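Local atomic coordinates of extracellular invertase (Aspergillus kawachii, PDB entry 5XH8), a protein that acts as a beta-fructofuranosidase of glycoside hydrolase family 32 with high transfructosylation activity, probably turning sucrose into fructooligosaccharides such as 1-kestose. Residues T487-Q492 with S549-Y554; N504-A509 with D513-S518. One frame throughout, in Å; residues are numbered along the deposited sequence.

Contact 1: T487-Q492 with S549-Y554; sequences TTVYYQ and SVLEVY
Glu552 OE2, on the residue between Leu551 and Val553, which both meet Val489 across the contact, is gripped by two hydrogen bonds, from His31 NE2 and the backbone Leu372 N. The other oxygen, OE1, forms a salt bridge with Arg374 NH2 and a weak bond with Tyr554 OH at 2.6 Å. Tyr554 OH also bonds Arg374 NE, so tyrosine and carboxylate share the one guanidinium group. Leu372 and Arg374 lie on strand 366-385 of the propeller, which Glu552 thereby ties to this strand. On the side of 550-554 that faces 487-492 the contacts that cross are apolar, and no hydrogen bond crosses. Val489 works with both of its methyls. With CG1 anti to the backbone N (chi1 176°), that branch reaches Val553 CG2 at 4.3 Å, while CG2, beside the backbone N, meets Leu551 CD2 at 4.1 Å. The Val489 and Leu551 side chains pass alongside each other, pointing opposite ways, and Val489 thus bears on two residues of the facing strand that lie two apart in sequence. The CA atoms of Val489 and Val553 stand 8.6 Å apart, too far for backbone pairing. All three touching residues are buried; Leu551 also rests on Val500 of the strand next to 487-492. Such face-to-face contact between two antiparallel sheets is characteristic of the C-terminal beta-sandwich of family 32.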
loop_
_atom_site.group_PDB
_atom_site.type_symbol
_atom_site.label_atom_id
_atom_site.label_comp_id
_atom_site.label_asym_id
_atom_site.label_seq_id
_atom_site.Cartn_x
_atom_site.Cartn_y
_atom_site.Cartn_z
ATOM N N THR A 487 -37.265 36.419 -2.966
ATOM C CA THR A 487 -35.857 36.350 -2.615
ATOM C C THR A 487 -35.233 37.710 -2.853
ATOM O O THR A 487 -35.478 38.311 -3.896
ATOM C CB THR A 487 -35.155 35.299 -3.498
ATOM O OG1 THR A 487 -35.760 34.025 -3.265
ATOM C CG2 THR A 487 -33.678 35.248 -3.181
ATOM N N THR A 488 -34.408 38.176 -1.920
ATOM C CA THR A 488 -33.788 39.494 -2.052
ATOM C C THR A 488 -32.284 39.375 -2.056
ATOM O O THR A 488 -31.698 38.722 -1.190
ATOM C CB THR A 488 -34.267 40.455 -0.946
ATOM O OG1 THR A 488 -35.687 40.407 -0.908
ATOM C CG2 THR A 488 -33.878 41.865 -1.258
ATOM N N VAL A 489 -31.678 39.987 -3.068
ATOM C CA VAL A 489 -30.239 39.998 -3.260
ATOM C C VAL A 489 -29.830 41.457 -3.211
ATOM O O VAL A 489 -30.296 42.241 -4.045
ATOM C CB VAL A 489 -29.842 39.420 -4.650
ATOM C CG1 VAL A 489 -28.343 39.542 -4.873
ATOM C CG2 VAL A 489 -30.297 37.979 -4.783
ATOM N N TYR A 490 -28.949 41.828 -2.290
ATOM C CA TYR A 490 -28.597 43.244 -2.149
ATOM C C TYR A 490 -27.167 43.501 -1.707
ATOM O O TYR A 490 -26.546 42.641 -1.100
ATOM C CB TYR A 490 -29.581 43.911 -1.193
ATOM C CG TYR A 490 -29.589 43.370 0.225
ATOM C CD1 TYR A 490 -30.438 42.325 0.595
ATOM C CD2 TYR A 490 -28.800 43.942 1.207
ATOM C CE1 TYR A 490 -30.485 41.864 1.896
ATOM C CE2 TYR A 490 -28.831 43.474 2.512
ATOM C CZ TYR A 490 -29.672 42.442 2.847
ATOM O OH TYR A 490 -29.688 41.993 4.136
ATOM N N TYR A 491 -26.645 44.678 -2.060
ATOM C CA TYR A 491 -25.381 45.169 -1.513
ATOM C C TYR A 491 -25.640 45.972 -0.246
ATOM O O TYR A 491 -26.617 46.705 -0.146
ATOM C CB TYR A 491 -24.616 46.017 -2.522
ATOM C CG TYR A 491 -23.204 46.300 -2.066
ATOM C CD1 TYR A 491 -22.203 45.329 -2.202
ATOM C CD2 TYR A 491 -22.865 47.516 -1.462
ATOM C CE1 TYR A 491 -20.904 45.563 -1.763
ATOM C CE2 TYR A 491 -21.566 47.764 -1.021
ATOM C CZ TYR A 491 -20.584 46.788 -1.174
ATOM O OH TYR A 491 -19.295 47.016 -0.728
ATOM N N GLN A 492 -24.735 45.831 0.705
ATOM C CA GLN A 492 -24.818 46.412 2.021
ATOM C C GLN A 492 -23.448 47.038 2.323
ATOM O O GLN A 492 -22.430 46.322 2.350
ATOM C CB GLN A 492 -25.134 45.275 2.981
ATOM C CG GLN A 492 -25.249 45.620 4.437
ATOM C CD GLN A 492 -25.737 44.435 5.241
ATOM O OE1 GLN A 492 -24.953 43.609 5.695
ATOM N NE2 GLN A 492 -27.041 44.349 5.426
ATOM N N SER A 549 -33.623 26.537 -9.529
ATOM C CA SER A 549 -33.246 26.735 -8.129
ATOM C C SER A 549 -31.783 27.117 -7.930
ATOM O O SER A 549 -31.381 27.389 -6.806
ATOM C CB SER A 549 -33.526 25.472 -7.306
ATOM O OG SER A 549 -32.720 24.375 -7.706
ATOM N N VAL A 550 -30.974 27.127 -8.984
ATOM C CA VAL A 550 -29.573 27.486 -8.836
ATOM C C VAL A 550 -29.410 28.978 -9.064
ATOM O O VAL A 550 -29.643 29.444 -10.157
ATOM C CB VAL A 550 -28.682 26.713 -9.835
ATOM C CG1 VAL A 550 -27.221 27.076 -9.613
ATOM C CG2 VAL A 550 -28.899 25.227 -9.687
ATOM N N LEU A 551 -28.991 29.713 -8.032
ATOM C CA LEU A 551 -28.667 31.122 -8.149
ATOM C C LEU A 551 -27.152 31.321 -8.103
ATOM O O LEU A 551 -26.500 30.900 -7.153
ATOM C CB LEU A 551 -29.316 31.941 -7.005
ATOM C CG LEU A 551 -28.878 33.421 -6.898
ATOM C CD1 LEU A 551 -29.208 34.240 -8.143
ATOM C CD2 LEU A 551 -29.508 34.044 -5.667
ATOM N N GLU A 552 -26.620 31.995 -9.111
ATOM C CA GLU A 552 -25.245 32.462 -9.109
ATOM C C GLU A 552 -25.229 33.990 -9.237
ATOM O O GLU A 552 -25.801 34.561 -10.172
ATOM C CB GLU A 552 -24.446 31.804 -10.231
ATOM C CG GLU A 552 -24.368 30.277 -10.082
ATOM C CD GLU A 552 -23.408 29.600 -11.054
ATOM O OE1 GLU A 552 -22.339 30.174 -11.349
ATOM O OE2 GLU A 552 -23.694 28.464 -11.500
ATOM N N VAL A 553 -24.565 34.629 -8.281
ATOM C CA VAL A 553 -24.411 36.069 -8.232
ATOM C C VAL A 553 -22.949 36.418 -8.526
ATOM O O VAL A 553 -22.063 36.033 -7.770
ATOM C CB VAL A 553 -24.793 36.595 -6.836
ATOM C CG1 VAL A 553 -24.658 38.123 -6.786
ATOM C CG2 VAL A 553 -26.209 36.149 -6.476
ATOM N N TYR A 554 -22.720 37.127 -9.629
ATOM C CA TYR A 554 -21.428 37.660 -10.000
ATOM C C TYR A 554 -21.379 39.195 -9.852
ATOM O O TYR A 554 -22.393 39.894 -10.101
ATOM C CB TYR A 554 -21.110 37.305 -11.444
ATOM C CG TYR A 554 -21.011 35.809 -11.742
ATOM C CD1 TYR A 554 -22.148 35.042 -12.003
ATOM C CD2 TYR A 554 -19.770 35.171 -11.786
ATOM C CE1 TYR A 554 -22.055 33.675 -12.277
ATOM C CE2 TYR A 554 -19.656 33.808 -12.081
ATOM C CZ TYR A 554 -20.795 33.057 -12.313
ATOM O OH TYR A 554 -20.653 31.717 -12.604
#

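Contact 2: N504-A509 with D513-S518; sequences NTSAAA and DGIDSS
One side chain, Ile515, makes every close contact between 504-509 and 513-518, reaching three residues of a short turn without a single hydrogen bond crossing between the segments. Its two branches divide the work. CG2 touches Ala509 CB at 4.0 Å and lies 4.1 Å from Ser506 OG; the longer branch, with CG1 anti to the carbonyl carbon (chi1 -55°) and extended on to CD1 (chi2 -169°), brings CD1 to 4.0 Å from Ala508 CB. Ala509 also packs against the isoleucine backbone, its CB 3.7 Å from Ile515 O. The turn carrying the alanines is held from within by weak bonds: Ala509 N donates to Ser506 O and, at 3.3 Å, to Ser506 OG, whose main partner is the carbonyl Arg566 O. Ala508 O is bonded by Thr511 OG1, between the two segments. Beyond Ile515 the chain is fixed by an Asx turn. Asp516 OD1 receives Ser518 N from above the carboxylate plane, 60° out of it, and Ser518 OG on its syn lone pair at 2.7 Å. OD2 is engaged in a salt bridge with Arg502, whose NE also bonds Ser518 O, so one arginine probably balances the aspartate charge and steadies the turn. Both segments belong to the long loop between strands 497-501 and 520-523, neighbours in one sheet of the sandwich; Trp26 touches Ile515 and Leu14 touches Ala508, so residues near the N terminus pack against this turn.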
loop_
_atom_site.group_PDB
_atom_site.type_symbol
_atom_site.label_atom_id
_atom_site.label_comp_id
_atom_site.label_asym_id
_atom_site.label_seq_id
_atom_site.Cartn_x
_atom_site.Cartn_y
_atom_site.Cartn_z
ATOM N N ASN A 504 -37.866 34.248 2.948
ATOM C CA ASN A 504 -39.177 34.109 2.290
ATOM C C ASN A 504 -39.147 33.368 0.946
ATOM O O ASN A 504 -40.174 33.324 0.253
ATOM C CB ASN A 504 -39.766 35.529 2.092
ATOM C CG ASN A 504 -41.273 35.533 1.819
ATOM O OD1 ASN A 504 -41.753 36.201 0.887
ATOM N ND2 ASN A 504 -42.021 34.812 2.632
ATOM N N THR A 505 -37.993 32.770 0.580
ATOM C CA THR A 505 -37.757 32.218 -0.768
ATOM C C THR A 505 -38.701 31.072 -1.093
ATOM O O THR A 505 -39.241 31.018 -2.198
ATOM C CB THR A 505 -36.287 31.722 -0.935
ATOM O OG1 THR A 505 -35.394 32.834 -0.934
ATOM C CG2 THR A 505 -36.082 30.933 -2.225
ATOM N N SER A 506 -38.887 30.168 -0.129
ATOM C CA SER A 506 -39.556 28.888 -0.361
ATOM C C SER A 506 -40.746 28.612 0.555
ATOM O O SER A 506 -40.565 28.374 1.743
ATOM C CB SER A 506 -38.571 27.738 -0.192
ATOM O OG SER A 506 -39.197 26.527 -0.569
ATOM N N ALA A 507 -41.946 28.573 -0.025
ATOM C CA ALA A 507 -43.151 28.121 0.694
ATOM C C ALA A 507 -43.057 26.647 1.105
ATOM O O ALA A 507 -43.697 26.236 2.071
ATOM C CB ALA A 507 -44.394 28.354 -0.147
ATOM N N ALA A 508 -42.256 25.856 0.383
ATOM C CA ALA A 508 -41.985 24.463 0.781
ATOM C C ALA A 508 -41.173 24.336 2.062
ATOM O O ALA A 508 -41.355 23.379 2.819
ATOM C CB ALA A 508 -41.311 23.707 -0.351
ATOM N N ALA A 509 -40.308 25.309 2.342
ATOM C CA ALA A 509 -39.550 25.336 3.614
ATOM C C ALA A 509 -40.420 25.430 4.868
ATOM O O ALA A 509 -39.957 25.109 5.962
ATOM C CB ALA A 509 -38.542 26.473 3.612
ATOM N N ASP A 513 -39.025 19.669 6.194
ATOM C CA ASP A 513 -37.701 19.785 6.805
ATOM C C ASP A 513 -36.580 19.782 5.746
ATOM O O ASP A 513 -36.752 19.277 4.631
ATOM C CB ASP A 513 -37.448 18.624 7.779
ATOM C CG ASP A 513 -38.421 18.614 8.961
ATOM O OD1 ASP A 513 -38.749 19.684 9.491
ATOM O OD2 ASP A 513 -38.858 17.524 9.346
ATOM N N GLY A 514 -35.439 20.330 6.134
ATOM C CA GLY A 514 -34.207 20.210 5.378
ATOM C C GLY A 514 -34.101 21.142 4.193
ATOM O O GLY A 514 -33.231 20.944 3.348
ATOM N N ILE A 515 -34.971 22.152 4.130
ATOM C CA ILE A 515 -34.938 23.151 3.072
ATOM C C ILE A 515 -34.415 24.426 3.703
ATOM O O ILE A 515 -35.161 25.213 4.297
ATOM C CB ILE A 515 -36.298 23.323 2.369
ATOM C CG1 ILE A 515 -36.757 21.951 1.845
ATOM C CG2 ILE A 515 -36.183 24.343 1.229
ATOM C CD1 ILE A 515 -37.942 21.961 0.921
ATOM N N ASP A 516 -33.101 24.586 3.594
ATOM C CA ASP A 516 -32.362 25.689 4.202
ATOM C C ASP A 516 -32.929 27.051 3.757
ATOM O O ASP A 516 -33.180 27.262 2.566
ATOM C CB ASP A 516 -30.875 25.566 3.803
ATOM C CG ASP A 516 -29.963 26.531 4.538
ATOM O OD1 ASP A 516 -30.368 27.045 5.600
ATOM O OD2 ASP A 516 -28.821 26.764 4.041
ATOM N N SER A 517 -33.131 27.954 4.722
ATOM C CA SER A 517 -33.533 29.346 4.441
ATOM C C SER A 517 -32.577 30.398 5.035
ATOM O O SER A 517 -32.879 31.589 5.004
ATOM C CB SER A 517 -34.953 29.571 4.944
ATOM O OG SER A 517 -34.996 29.390 6.351
ATOM N N SER A 518 -31.417 29.955 5.529
ATOM C CA SER A 518 -30.318 30.816 5.972
ATOM C C SER A 518 -29.926 31.824 4.939
ATOM O O SER A 518 -29.987 31.554 3.735
ATOM C CB SER A 518 -29.032 30.002 6.177
ATOM O OG SER A 518 -29.223 28.999 7.113
#

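In the fold
Following the chain, strand 487-492 comes first and leads through strand 497-501 into the long loop that holds contact 2. That contact closes a small loop of its own, with three residues between its segments, before strand 520-523 returns to the same sheet. The chain then crosses to the facing sheet, where 549-554 completes contact 1, so contact 2 lies entirely within the larger loop that contact 1 closes. The centres are 16 Å apart, yet the two contacts touch: Thr487 OG1 and Thr505 OG1, 2.6 Å apart, probably share a hydrogen bond. Contact 1 joins the two sheets of the sandwich, and contact 2 lies in the connection between strands 497-501 and 520-523.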